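Long-range contacts in SAP-like pentraxin (PDB 3FLP), which probably acts as a calcium-dependent, sugar-binding lectin of the pentraxin family, built as a doubly stacked ring of seven subunits a layer: residues A[71-76]-A[88-94]; A[99-103]-A[115-119]; A[3-7]-A[187-191]; A[22-28]-A[194-200]. All coordinates share one frame; numbering follows the deposited sequence.

Overall arrangement
All four contacts belong to the pentraxin fold, a sandwich of two antiparallel beta sheets. Interactions 1 and 2 follow each other along the chain and touch, their centres about 11 Å apart: interaction 1 pairs strands 73-80 and 86-90 at one edge of the first sheet, interaction 2 pairs strands 100-107 and 112-117 of the second. Interactions 3 and 4 join residues from near the N-terminus to segments near the C-terminus; their segments alternate along the chain. They also touch, with centres about 14 Å apart. Centres of interactions 1 and 4 lie about 29 Å apart. Interactions 3 and 4 thus bring the chain's two end regions together beside a neighbouring subunit, whereas no other chain touches interaction 1.

Interaction 1: residues A[71-76]-A[88-94]; sequences DGTLNL and ISCPIEI
With CG anti to the backbone N (chi1 176°), Leu74 reaches across Ile94, whose CG1 lies beside its own backbone N (chi1 -66°), at an oblique angle. CB of Leu74 presses on CG1 of Ile94 at 3.5 Å, tighter than usual for two carbons, while CD1 and CD2 of the leucine rest against CG1 and CD1 of Ile94. CG2 of Ile92 comes to the same CB of Leu74 at 4.0 Å. Farther along, Leu76 lays CD1 on SG of Cys90, 3.6 Å away, and that sulfur is bonded to Cys122 of the facing sheet. Leu74, Leu76, Ile88 and Cys90 share one side of an antiparallel beta hairpin, the side turned to the interior of the pentraxin sandwich, where Leu76 also meets Val102 and Val115. Leu76 and Ile88 form a hydrogen-bonded pair, each backbone N giving a bond to the other's O. Beyond Cys90 the regular ladder breaks: Pro91 is the centre of an inverse gamma turn, and the chain turns a corner there. Past the corner a weak bond runs from Leu74 N to Ile92 O, and Ile94 N then gives a nearly straight one to Gly72 O (2.7 Å, 173°), in the plane of that carbonyl. Ahead of the strand, OD1 of Asp71 accepts from Thr73 N at 3.0 Å, an Asx turn in which the donor stands above the carboxylate plane.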
loop_
_atom_site.group_PDB
_atom_site.type_symbol
_atom_site.label_atom_id
_atom_site.label_comp_id
_atom_site.label_asym_id
_atom_site.label_seq_id
_atom_site.Cartn_x
_atom_site.Cartn_y
_atom_site.Cartn_z
ATOM N N ASP A 71 -19.811 -28.401 -45.258
ATOM C CA ASP A 71 -20.584 -28.394 -44.017
ATOM C C ASP A 71 -20.180 -27.279 -43.049
ATOM O O ASP A 71 -20.673 -27.225 -41.924
ATOM C CB ASP A 71 -20.476 -29.757 -43.316
ATOM C CG ASP A 71 -19.049 -30.111 -42.928
ATOM O OD1 ASP A 71 -18.128 -29.333 -43.257
ATOM O OD2 ASP A 71 -18.844 -31.171 -42.294
ATOM N N GLY A 72 -19.284 -26.396 -43.488
ATOM C CA GLY A 72 -18.847 -25.300 -42.638
ATOM C C GLY A 72 -17.636 -25.607 -41.766
ATOM O O GLY A 72 -17.176 -24.754 -41.010
ATOM N N THR A 73 -17.116 -26.824 -41.877
ATOM C CA THR A 73 -15.957 -27.261 -41.099
ATOM C C THR A 73 -14.652 -26.609 -41.546
ATOM O O THR A 73 -14.378 -26.499 -42.744
ATOM C CB THR A 73 -15.795 -28.797 -41.197
ATOM O OG1 THR A 73 -16.865 -29.429 -40.489
ATOM C CG2 THR A 73 -14.479 -29.248 -40.608
ATOM N N LEU A 74 -13.845 -26.188 -40.579
ATOM C CA LEU A 74 -12.562 -25.562 -40.879
ATOM C C LEU A 74 -11.489 -26.598 -41.191
ATOM O O LEU A 74 -11.352 -27.592 -40.485
ATOM C CB LEU A 74 -12.084 -24.713 -39.701
ATOM C CG LEU A 74 -10.690 -24.089 -39.864
ATOM C CD1 LEU A 74 -10.688 -23.083 -41.011
ATOM C CD2 LEU A 74 -10.278 -23.418 -38.568
ATOM N N ASN A 75 -10.739 -26.359 -42.259
ATOM C CA ASN A 75 -9.648 -27.241 -42.643
ATOM C C ASN A 75 -8.367 -26.411 -42.711
ATOM O O ASN A 75 -8.299 -25.408 -43.421
ATOM C CB ASN A 75 -9.934 -27.896 -43.994
ATOM C CG ASN A 75 -10.379 -29.335 -43.854
ATOM O OD1 ASN A 75 -11.348 -29.640 -43.150
ATOM N ND2 ASN A 75 -9.673 -30.235 -44.530
ATOM N N LEU A 76 -7.357 -26.822 -41.954
ATOM C CA LEU A 76 -6.095 -26.098 -41.930
ATOM C C LEU A 76 -5.020 -26.912 -42.625
ATOM O O LEU A 76 -4.821 -28.091 -42.324
ATOM C CB LEU A 76 -5.684 -25.790 -40.485
ATOM C CG LEU A 76 -6.668 -24.910 -39.704
ATOM C CD1 LEU A 76 -6.254 -24.841 -38.242
ATOM C CD2 LEU A 76 -6.715 -23.509 -40.332
ATOM N N ILE A 88 -5.716 -30.884 -41.960
ATOM C CA ILE A 88 -6.253 -31.422 -40.721
ATOM C C ILE A 88 -7.538 -30.653 -40.465
ATOM O O ILE A 88 -7.536 -29.415 -40.431
ATOM C CB ILE A 88 -5.296 -31.218 -39.533
ATOM C CG1 ILE A 88 -4.021 -32.048 -39.744
ATOM C CG2 ILE A 88 -5.993 -31.616 -38.236
ATOM C CD1 ILE A 88 -3.006 -31.914 -38.635
ATOM N N SER A 89 -8.643 -31.373 -40.307
ATOM C CA SER A 89 -9.910 -30.706 -40.074
ATOM C C SER A 89 -10.110 -30.376 -38.599
ATOM O O SER A 89 -9.656 -31.101 -37.710
ATOM C CB SER A 89 -11.080 -31.536 -40.625
ATOM O OG SER A 89 -11.158 -32.798 -40.009
ATOM N N CYS A 90 -10.765 -29.245 -38.358
ATOM C CA CYS A 90 -11.037 -28.775 -37.012
ATOM C C CYS A 90 -12.534 -28.869 -36.721
ATOM O O CYS A 90 -13.360 -28.483 -37.549
ATOM C CB CYS A 90 -10.581 -27.321 -36.858
ATOM S SG CYS A 90 -8.776 -27.028 -36.835
ATOM N N PRO A 91 -12.897 -29.371 -35.530
ATOM C CA PRO A 91 -14.300 -29.519 -35.131
ATOM C C PRO A 91 -14.944 -28.188 -34.766
ATOM O O PRO A 91 -15.400 -28.001 -33.639
ATOM C CB PRO A 91 -14.211 -30.455 -33.936
ATOM C CG PRO A 91 -12.963 -29.962 -33.260
ATOM C CD PRO A 91 -11.997 -29.763 -34.428
ATOM N N ILE A 92 -14.975 -27.260 -35.715
ATOM C CA ILE A 92 -15.576 -25.959 -35.471
ATOM C C ILE A 92 -16.188 -25.423 -36.755
ATOM O O ILE A 92 -15.569 -25.474 -37.817
ATOM C CB ILE A 92 -14.537 -24.938 -34.915
ATOM C CG1 ILE A 92 -15.230 -23.612 -34.588
ATOM C CG2 ILE A 92 -13.424 -24.707 -35.920
ATOM C CD1 ILE A 92 -14.335 -22.607 -33.873
ATOM N N GLU A 93 -17.419 -24.933 -36.662
ATOM C CA GLU A 93 -18.090 -24.391 -37.829
ATOM C C GLU A 93 -17.638 -22.957 -38.050
ATOM O O GLU A 93 -17.689 -22.135 -37.141
ATOM C CB GLU A 93 -19.607 -24.445 -37.660
ATOM C CG GLU A 93 -20.347 -23.866 -38.851
ATOM C CD GLU A 93 -21.755 -24.400 -38.989
ATOM O OE1 GLU A 93 -22.498 -24.399 -37.985
ATOM O OE2 GLU A 93 -22.120 -24.814 -40.110
ATOM N N ILE A 94 -17.185 -22.667 -39.264
ATOM C CA ILE A 94 -16.706 -21.340 -39.597
ATOM C C ILE A 94 -17.785 -20.438 -40.180
ATOM O O ILE A 94 -18.503 -20.817 -41.103
ATOM C CB ILE A 94 -15.534 -21.395 -40.626
ATOM C CG1 ILE A 94 -14.304 -22.059 -39.998
ATOM C CG2 ILE A 94 -15.197 -19.982 -41.113
ATOM C CD1 ILE A 94 -13.691 -21.275 -38.836
#

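Interaction 2: residues A[99-103]-A[115-119]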
loop_
_atom_site.group_PDB
_atom_site.type_symbol
_atom_site.label_atom_id
_atom_site.label_comp_id
_atom_site.label_asym_id
_atom_site.label_seq_id
_atom_site.Cartn_x
_atom_site.Cartn_y
_atom_site.Cartn_z
ATOM N N TRP A 99 -14.138 -13.832 -36.136
ATOM C CA TRP A 99 -12.750 -14.036 -35.733
ATOM C C TRP A 99 -12.484 -15.426 -35.172
ATOM O O TRP A 99 -13.327 -16.004 -34.489
ATOM C CB TRP A 99 -12.340 -13.019 -34.666
ATOM C CG TRP A 99 -12.138 -11.615 -35.144
ATOM C CD1 TRP A 99 -12.984 -10.546 -34.959
ATOM C CD2 TRP A 99 -10.983 -11.101 -35.827
ATOM N NE1 TRP A 99 -12.415 -9.403 -35.475
ATOM C CE2 TRP A 99 -11.191 -9.714 -36.014
ATOM C CE3 TRP A 99 -9.793 -11.679 -36.297
ATOM C CZ2 TRP A 99 -10.248 -8.895 -36.650
ATOM C CZ3 TRP A 99 -8.855 -10.867 -36.931
ATOM C CH2 TRP A 99 -9.090 -9.487 -37.098
ATOM N N TYR A 100 -11.294 -15.947 -35.457
ATOM C CA TYR A 100 -10.867 -17.254 -34.963
ATOM C C TYR A 100 -9.367 -17.181 -34.727
ATOM O O TYR A 100 -8.664 -16.434 -35.409
ATOM C CB TYR A 100 -11.153 -18.363 -35.987
ATOM C CG TYR A 100 -12.607 -18.481 -36.369
ATOM C CD1 TYR A 100 -13.128 -17.751 -37.437
ATOM C CD2 TYR A 100 -13.479 -19.268 -35.618
ATOM C CE1 TYR A 100 -14.479 -17.796 -37.745
ATOM C CE2 TYR A 100 -14.848 -19.319 -35.914
ATOM C CZ TYR A 100 -15.340 -18.578 -36.976
ATOM O OH TYR A 100 -16.694 -18.598 -37.261
ATOM N N HIS A 101 -8.870 -17.921 -33.746
ATOM C CA HIS A 101 -7.438 -17.938 -33.527
ATOM C C HIS A 101 -6.966 -19.234 -34.154
ATOM O O HIS A 101 -7.505 -20.304 -33.880
ATOM C CB HIS A 101 -7.062 -17.904 -32.041
ATOM C CG HIS A 101 -5.587 -17.757 -31.811
ATOM N ND1 HIS A 101 -4.714 -18.824 -31.864
ATOM C CD2 HIS A 101 -4.822 -16.656 -31.613
ATOM C CE1 HIS A 101 -3.476 -18.386 -31.710
ATOM N NE2 HIS A 101 -3.515 -17.074 -31.556
ATOM N N VAL A 102 -5.969 -19.132 -35.017
ATOM C CA VAL A 102 -5.445 -20.303 -35.696
ATOM C C VAL A 102 -3.945 -20.396 -35.489
ATOM O O VAL A 102 -3.241 -19.384 -35.465
ATOM C CB VAL A 102 -5.771 -20.246 -37.220
ATOM C CG1 VAL A 102 -4.925 -21.251 -37.986
ATOM C CG2 VAL A 102 -7.250 -20.540 -37.439
ATOM N N CYS A 103 -3.460 -21.616 -35.318
ATOM C CA CYS A 103 -2.046 -21.815 -35.128
ATOM C C CYS A 103 -1.573 -23.103 -35.804
ATOM O O CYS A 103 -2.249 -24.126 -35.751
ATOM C CB CYS A 103 -1.716 -21.843 -33.629
ATOM S SG CYS A 103 0.040 -21.488 -33.336
ATOM N N VAL A 115 -2.253 -28.618 -35.686
ATOM C CA VAL A 115 -2.943 -27.347 -35.862
ATOM C C VAL A 115 -3.941 -27.141 -34.736
ATOM O O VAL A 115 -4.441 -28.104 -34.141
ATOM C CB VAL A 115 -3.674 -27.263 -37.227
ATOM C CG1 VAL A 115 -2.673 -27.443 -38.354
ATOM C CG2 VAL A 115 -4.778 -28.308 -37.307
ATOM N N TYR A 116 -4.219 -25.876 -34.445
ATOM C CA TYR A 116 -5.127 -25.515 -33.378
ATOM C C TYR A 116 -6.111 -24.431 -33.796
ATOM O O TYR A 116 -5.759 -23.504 -34.527
ATOM C CB TYR A 116 -4.324 -25.023 -32.178
ATOM C CG TYR A 116 -3.337 -26.036 -31.641
ATOM C CD1 TYR A 116 -2.134 -26.298 -32.303
ATOM C CD2 TYR A 116 -3.621 -26.752 -30.484
ATOM C CE1 TYR A 116 -1.247 -27.253 -31.815
ATOM C CE2 TYR A 116 -2.752 -27.697 -29.994
ATOM C CZ TYR A 116 -1.566 -27.947 -30.660
ATOM O OH TYR A 116 -0.724 -28.903 -30.155
ATOM N N ALA A 117 -7.345 -24.551 -33.320
ATOM C CA ALA A 117 -8.383 -23.575 -33.612
ATOM C C ALA A 117 -8.885 -23.060 -32.268
ATOM O O ALA A 117 -9.294 -23.843 -31.411
ATOM C CB ALA A 117 -9.511 -24.232 -34.391
ATOM N N ASN A 118 -8.829 -21.745 -32.082
ATOM C CA ASN A 118 -9.261 -21.119 -30.841
ATOM C C ASN A 118 -8.587 -21.719 -29.607
ATOM O O ASN A 118 -9.210 -21.886 -28.553
ATOM C CB ASN A 118 -10.791 -21.189 -30.710
ATOM C CG ASN A 118 -11.494 -20.210 -31.635
ATOM O OD1 ASN A 118 -10.872 -19.274 -32.149
ATOM N ND2 ASN A 118 -12.793 -20.408 -31.841
ATOM N N GLY A 119 -7.306 -22.044 -29.749
ATOM C CA GLY A 119 -6.556 -22.594 -28.634
ATOM C C GLY A 119 -6.742 -24.071 -28.339
ATOM O O GLY A 119 -6.164 -24.581 -27.381
HETATM O O HOH W 1 -14.097 -17.721 -32.518
HETATM O O HOH W 2 -5.475 -21.422 -31.837
#
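His101 O is gripped by two donors, Asn118 N at 2.7 Å and, weakly, water 2 at 3.1 Å. The same water accepts from Gly119 N at 2.8 Å and lies in the plane of the His101 ring at its edge, 2.7 Å from ND1, so one water ties the imidazole to the turn. CG of His101 stands anti to its backbone N (chi1 -173°), which carries the ring away from the partner strand to pack on Val181 and Ala182 of helix 175-182. On the same edge of the strand, His101 N gives a nearly straight bond (170°) to OD1 of Asn118, 2.9 Å away, so this one residue takes both backbone groups of His101. The amide of Asn118 thus stands in for a strand carbonyl just past the end of strand 115-117. Its ND2 lies at the edge of the Tyr100 ring, 4.0 Å from CD2, with amide and ring planes only 15° apart. That ND2 also gives a bond to water 1, which in turn donates to Trp99 O. Deeper in this antiparallel hairpin of the pentraxin sandwich, Cys103 and Tyr116 exchange backbone bonds as a hydrogen-bonded pair, and Cys103 continues into a disulfide with Cys37. At its Asn118 end the hairpin relies on a side-chain amide and two waters, which carry the bonding beyond the last strand pair.

Interaction 3: residues A[3-7]-A[187-191]; sequences DIRDV and IRPRG
The short 3-10 turn of residues 4-6, which leads into strand 7-11, meets the irregular loop between helix 175-182 and strand 194-195 through a cluster of charged side chains. Asp6 OD1 forms a salt bridge with NH2 of Arg188 at 3.0 Å; the bond is nearly straight (174°) and lies in the guanidinium plane, yet it meets the carboxylate from above its plane. Water 3 makes a second link, donating to Asp6 OD2 and accepting from Arg188 NH1. Two bends in its chain, at chi2 and chi3, curl Arg188 back toward the turn, and its NE is held by a salt bridge to Asp165 on strand 161-169 of the sandwich. Arg5 comes across from the other direction and gives a bond from NH1 to Arg188 O (2.7 Å). Its flat group is set by Asp3, which Arg5 takes side-on, NE to OD2 at 2.7 Å and NH2 to OD1 at 2.9 Å. The same OD2 accepts from the backbone N of Arg5, closing an Asx turn; this N and NE reach the oxygen from opposite faces of the carboxylate plane. NH2 of Arg190 stands over one face of the Arg5 guanidinium, offset toward its rim and 3.2 Å from NH1 of Arg5; the side chains cross at about a right angle, their planes 32° apart. Asp3, already paired with Arg5, would probably ease this crowding of like charges. Arg190 also packs on Ala1 of a neighbouring subunit.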
loop_
_atom_site.group_PDB
_atom_site.type_symbol
_atom_site.label_atom_id
_atom_site.label_comp_id
_atom_site.label_asym_id
_atom_site.label_seq_id
_atom_site.Cartn_x
_atom_site.Cartn_y
_atom_site.Cartn_z
ATOM N N ASP A 3 -3.715 -1.664 -27.533
ATOM C CA ASP A 3 -2.464 -2.421 -27.576
ATOM C C ASP A 3 -2.041 -2.688 -29.024
ATOM O O ASP A 3 -2.875 -2.975 -29.885
ATOM C CB ASP A 3 -2.662 -3.755 -26.852
ATOM C CG ASP A 3 -1.351 -4.413 -26.468
ATOM O OD1 ASP A 3 -0.861 -4.159 -25.346
ATOM O OD2 ASP A 3 -0.807 -5.180 -27.290
ATOM N N ILE A 4 -0.740 -2.620 -29.279
ATOM C CA ILE A 4 -0.205 -2.852 -30.611
ATOM C C ILE A 4 -0.521 -4.252 -31.146
ATOM O O ILE A 4 -0.561 -4.468 -32.360
ATOM C CB ILE A 4 1.317 -2.633 -30.626
ATOM C CG1 ILE A 4 1.719 -1.969 -31.939
ATOM C CG2 ILE A 4 2.057 -3.967 -30.437
ATOM C CD1 ILE A 4 3.146 -1.470 -31.945
ATOM N N ARG A 5 -0.752 -5.198 -30.241
ATOM C CA ARG A 5 -1.071 -6.559 -30.645
ATOM C C ARG A 5 -2.463 -6.672 -31.257
ATOM O O ARG A 5 -2.776 -7.671 -31.895
ATOM C CB ARG A 5 -0.930 -7.520 -29.455
ATOM C CG ARG A 5 0.525 -7.884 -29.157
ATOM C CD ARG A 5 0.723 -8.474 -27.762
ATOM N NE ARG A 5 0.395 -7.500 -26.725
ATOM C CZ ARG A 5 0.638 -7.661 -25.426
ATOM N NH1 ARG A 5 1.225 -8.768 -24.981
ATOM N NH2 ARG A 5 0.289 -6.707 -24.572
ATOM N N ASP A 6 -3.289 -5.643 -31.080
ATOM C CA ASP A 6 -4.641 -5.654 -31.633
ATOM C C ASP A 6 -4.749 -4.925 -32.976
ATOM O O ASP A 6 -5.850 -4.781 -33.518
ATOM C CB ASP A 6 -5.651 -5.044 -30.636
ATOM C CG ASP A 6 -5.884 -5.926 -29.402
ATOM O OD1 ASP A 6 -6.139 -7.142 -29.556
ATOM O OD2 ASP A 6 -5.829 -5.399 -28.272
ATOM N N VAL A 7 -3.626 -4.445 -33.505
ATOM C CA VAL A 7 -3.642 -3.777 -34.809
ATOM C C VAL A 7 -3.987 -4.876 -35.808
ATOM O O VAL A 7 -3.547 -6.016 -35.656
ATOM C CB VAL A 7 -2.255 -3.173 -35.164
ATOM C CG1 VAL A 7 -2.181 -2.818 -36.658
ATOM C CG2 VAL A 7 -2.009 -1.931 -34.324
ATOM N N ILE A 187 -1.728 -13.815 -21.402
ATOM C CA ILE A 187 -0.503 -13.027 -21.430
ATOM C C ILE A 187 -0.202 -12.463 -22.815
ATOM O O ILE A 187 0.628 -11.568 -22.954
ATOM C CB ILE A 187 0.700 -13.865 -20.951
ATOM C CG1 ILE A 187 0.940 -15.031 -21.910
ATOM C CG2 ILE A 187 0.428 -14.400 -19.544
ATOM C CD1 ILE A 187 2.092 -15.926 -21.502
ATOM N N ARG A 188 -0.887 -12.985 -23.830
ATOM C CA ARG A 188 -0.691 -12.536 -25.206
ATOM C C ARG A 188 0.803 -12.479 -25.558
ATOM O O ARG A 188 1.381 -11.399 -25.735
ATOM C CB ARG A 188 -1.358 -11.177 -25.380
ATOM C CG ARG A 188 -2.881 -11.235 -25.161
ATOM C CD ARG A 188 -3.572 -11.942 -26.322
ATOM N NE ARG A 188 -3.557 -11.121 -27.534
ATOM C CZ ARG A 188 -4.397 -10.110 -27.757
ATOM N NH1 ARG A 188 -5.319 -9.806 -26.850
ATOM N NH2 ARG A 188 -4.315 -9.401 -28.881
ATOM N N PRO A 189 1.444 -13.659 -25.659
ATOM C CA PRO A 189 2.861 -13.872 -25.981
ATOM C C PRO A 189 3.293 -13.281 -27.318
ATOM O O PRO A 189 2.472 -13.092 -28.215
ATOM C CB PRO A 189 2.992 -15.398 -25.992
ATOM C CG PRO A 189 1.937 -15.839 -25.049
ATOM C CD PRO A 189 0.776 -14.949 -25.412
ATOM N N ARG A 190 4.591 -13.015 -27.442
ATOM C CA ARG A 190 5.166 -12.468 -28.666
ATOM C C ARG A 190 6.194 -13.463 -29.209
ATOM O O ARG A 190 7.079 -13.904 -28.481
ATOM C CB ARG A 190 5.864 -11.136 -28.386
ATOM C CG ARG A 190 4.991 -10.090 -27.716
ATOM C CD ARG A 190 5.834 -8.892 -27.319
ATOM N NE ARG A 190 5.053 -7.850 -26.665
ATOM C CZ ARG A 190 4.494 -7.971 -25.464
ATOM N NH1 ARG A 190 4.623 -9.098 -24.768
ATOM N NH2 ARG A 190 3.806 -6.956 -24.955
ATOM N N GLY A 191 6.071 -13.815 -30.485
ATOM C CA GLY A 191 7.003 -14.756 -31.080
ATOM C C GLY A 191 8.423 -14.213 -31.097
ATOM O O GLY A 191 8.614 -12.996 -31.143
HETATM O O HOH W 3 -6.535 -7.018 -26.457
#

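Interaction 4: residues A[22-28]-A[194-200]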
loop_
_atom_site.group_PDB
_atom_site.type_symbol
_atom_site.label_atom_id
_atom_site.label_comp_id
_atom_site.label_asym_id
_atom_site.label_seq_id
_atom_site.Cartn_x
_atom_site.Cartn_y
_atom_site.Cartn_z
ATOM N N LEU A 22 1.600 -8.389 -47.501
ATOM C CA LEU A 22 2.613 -7.854 -46.609
ATOM C C LEU A 22 3.866 -8.669 -46.910
ATOM O O LEU A 22 3.771 -9.849 -47.251
ATOM C CB LEU A 22 2.242 -8.077 -45.140
ATOM C CG LEU A 22 0.880 -7.647 -44.597
ATOM C CD1 LEU A 22 0.873 -7.839 -43.074
ATOM C CD2 LEU A 22 0.616 -6.200 -44.945
ATOM N N ARG A 23 5.030 -8.043 -46.799
ATOM C CA ARG A 23 6.290 -8.744 -47.007
ATOM C C ARG A 23 7.220 -8.264 -45.905
ATOM O O ARG A 23 7.504 -7.067 -45.799
ATOM C CB ARG A 23 6.905 -8.423 -48.374
ATOM C CG ARG A 23 8.159 -9.264 -48.671
ATOM C CD ARG A 23 8.818 -8.896 -50.004
ATOM N NE ARG A 23 9.558 -7.639 -49.913
ATOM C CZ ARG A 23 9.268 -6.542 -50.604
ATOM N NH1 ARG A 23 8.249 -6.532 -51.451
ATOM N NH2 ARG A 23 9.995 -5.447 -50.444
ATOM N N PHE A 24 7.684 -9.184 -45.071
ATOM C CA PHE A 24 8.575 -8.787 -43.995
ATOM C C PHE A 24 9.940 -8.398 -44.530
ATOM O O PHE A 24 10.501 -9.071 -45.396
ATOM C CB PHE A 24 8.670 -9.892 -42.950
ATOM C CG PHE A 24 7.443 -9.998 -42.097
ATOM C CD1 PHE A 24 6.303 -10.634 -42.574
ATOM C CD2 PHE A 24 7.401 -9.395 -40.843
ATOM C CE1 PHE A 24 5.127 -10.670 -41.812
ATOM C CE2 PHE A 24 6.227 -9.423 -40.069
ATOM C CZ PHE A 24 5.089 -10.063 -40.561
ATOM N N MET A 25 10.452 -7.284 -44.017
ATOM C CA MET A 25 11.735 -6.741 -44.440
ATOM C C MET A 25 12.936 -7.628 -44.133
ATOM O O MET A 25 13.874 -7.676 -44.913
ATOM C CB MET A 25 11.944 -5.361 -43.811
ATOM C CG MET A 25 10.920 -4.315 -44.242
ATOM S SD MET A 25 11.021 -3.960 -46.015
ATOM C CE MET A 25 12.514 -2.980 -46.062
ATOM N N GLN A 26 12.904 -8.328 -43.004
ATOM C CA GLN A 26 14.012 -9.186 -42.617
ATOM C C GLN A 26 13.721 -10.651 -42.926
ATOM O O GLN A 26 12.641 -11.160 -42.619
ATOM C CB GLN A 26 14.305 -9.000 -41.118
ATOM C CG GLN A 26 15.505 -9.773 -40.589
ATOM C CD GLN A 26 15.854 -9.401 -39.152
ATOM O OE1 GLN A 26 14.983 -9.020 -38.373
ATOM N NE2 GLN A 26 17.126 -9.527 -38.793
ATOM N N THR A 27 14.680 -11.324 -43.556
ATOM C CA THR A 27 14.506 -12.736 -43.877
ATOM C C THR A 27 14.678 -13.547 -42.595
ATOM O O THR A 27 15.315 -13.096 -41.640
ATOM C CB THR A 27 15.533 -13.219 -44.933
ATOM O OG1 THR A 27 16.862 -13.085 -44.415
ATOM C CG2 THR A 27 15.403 -12.404 -46.208
ATOM N N LEU A 28 14.107 -14.743 -42.576
ATOM C CA LEU A 28 14.184 -15.591 -41.399
ATOM C C LEU A 28 15.516 -16.321 -41.298
ATOM O O LEU A 28 16.250 -16.444 -42.281
ATOM C CB LEU A 28 13.048 -16.620 -41.425
ATOM C CG LEU A 28 11.619 -16.089 -41.537
ATOM C CD1 LEU A 28 10.630 -17.243 -41.431
ATOM C CD2 LEU A 28 11.364 -15.084 -40.439
ATOM N N ILE A 194 9.017 -13.699 -35.307
ATOM C CA ILE A 194 8.205 -12.572 -35.754
ATOM C C ILE A 194 7.246 -12.196 -34.632
ATOM O O ILE A 194 6.518 -13.045 -34.119
ATOM C CB ILE A 194 7.352 -12.903 -37.009
ATOM C CG1 ILE A 194 8.242 -13.002 -38.248
ATOM C CG2 ILE A 194 6.297 -11.818 -37.228
ATOM C CD1 ILE A 194 7.466 -13.314 -39.523
ATOM N N SER A 195 7.274 -10.928 -34.240
ATOM C CA SER A 195 6.381 -10.421 -33.212
ATOM C C SER A 195 5.556 -9.340 -33.905
ATOM O O SER A 195 6.110 -8.372 -34.418
ATOM C CB SER A 195 7.171 -9.824 -32.044
ATOM O OG SER A 195 6.288 -9.261 -31.084
ATOM N N TRP A 196 4.239 -9.523 -33.931
ATOM C CA TRP A 196 3.340 -8.592 -34.595
ATOM C C TRP A 196 3.620 -7.119 -34.297
ATOM O O TRP A 196 3.652 -6.701 -33.144
ATOM C CB TRP A 196 1.892 -8.915 -34.226
ATOM C CG TRP A 196 0.872 -8.196 -35.074
ATOM C CD1 TRP A 196 -0.223 -7.507 -34.634
ATOM C CD2 TRP A 196 0.804 -8.180 -36.505
ATOM N NE1 TRP A 196 -0.976 -7.073 -35.701
ATOM C CE2 TRP A 196 -0.369 -7.475 -36.861
ATOM C CE3 TRP A 196 1.616 -8.700 -37.521
ATOM C CZ2 TRP A 196 -0.750 -7.279 -38.191
ATOM C CZ3 TRP A 196 1.238 -8.504 -38.843
ATOM C CH2 TRP A 196 0.064 -7.801 -39.166
ATOM N N MET A 197 3.819 -6.348 -35.362
ATOM C CA MET A 197 4.085 -4.920 -35.273
ATOM C C MET A 197 5.439 -4.553 -34.646
ATOM O O MET A 197 5.699 -3.376 -34.379
ATOM C CB MET A 197 2.945 -4.222 -34.518
ATOM C CG MET A 197 1.560 -4.417 -35.144
ATOM S SD MET A 197 1.467 -3.960 -36.905
ATOM C CE MET A 197 1.549 -2.128 -36.820
ATOM N N GLU A 198 6.289 -5.543 -34.396
ATOM C CA GLU A 198 7.619 -5.272 -33.849
ATOM C C GLU A 198 8.675 -5.654 -34.889
ATOM O O GLU A 198 9.859 -5.387 -34.714
ATOM C CB GLU A 198 7.866 -6.042 -32.543
ATOM C CG GLU A 198 6.922 -5.652 -31.400
ATOM C CD GLU A 198 7.385 -6.155 -30.034
ATOM O OE1 GLU A 198 7.849 -7.313 -29.936
ATOM O OE2 GLU A 198 7.275 -5.393 -29.051
ATOM N N ASP A 199 8.229 -6.295 -35.966
ATOM C CA ASP A 199 9.104 -6.687 -37.062
ATOM C C ASP A 199 8.541 -6.027 -38.320
ATOM O O ASP A 199 7.420 -6.304 -38.742
ATOM C CB ASP A 199 9.136 -8.216 -37.191
ATOM C CG ASP A 199 9.973 -8.874 -36.091
ATOM O OD1 ASP A 199 11.208 -8.680 -36.095
ATOM O OD2 ASP A 199 9.400 -9.569 -35.223
ATOM N N SER A 200 9.327 -5.130 -38.892
ATOM C CA SER A 200 8.937 -4.364 -40.071
ATOM C C SER A 200 8.476 -5.166 -41.274
ATOM O O SER A 200 9.024 -6.221 -41.585
ATOM C CB SER A 200 10.108 -3.478 -40.506
ATOM O OG SER A 200 10.510 -2.640 -39.441
HETATM O O HOH W 4 10.949 -8.172 -40.591
HETATM O O HOH W 5 12.483 -7.786 -38.395
#
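Phe24 and Ile194 approach from opposite directions, and CD1 of the isoleucine sits over the centre of the phenyl face, a CH-pi contact with 3.9 Å from CD1 to the Phe24 ring centroid, only 2° off the ring normal. Both belong to the filling between the two sheets of the pentraxin sandwich: Phe24 ends strand 21-24 of one, while Ile194 lies on strand 194-195 of the other. CG2 of Ile194 touches the ring rim at CE2 of Phe24, 3.7 Å away. Leu22 meets Trp196 at about a right angle, its CD1 in the indole plane at the edge. The Trp196 ring also meets that of Phe201, their planes nearly parallel, while its NE1 bonds to Val7 O. Beside this apolar packing, Met25 N gives a bond to Ser200 O at 3.0 Å, with the donor above the carbonyl plane. Water 4 also donates to that oxygen and accepts from Gln26 N. Gln26 NE2 bonds to Thr27 O of a neighbouring subunit, and water 5 donates both to Gln26 OE1 and to Asp199 OD1, 2.8 Å from each.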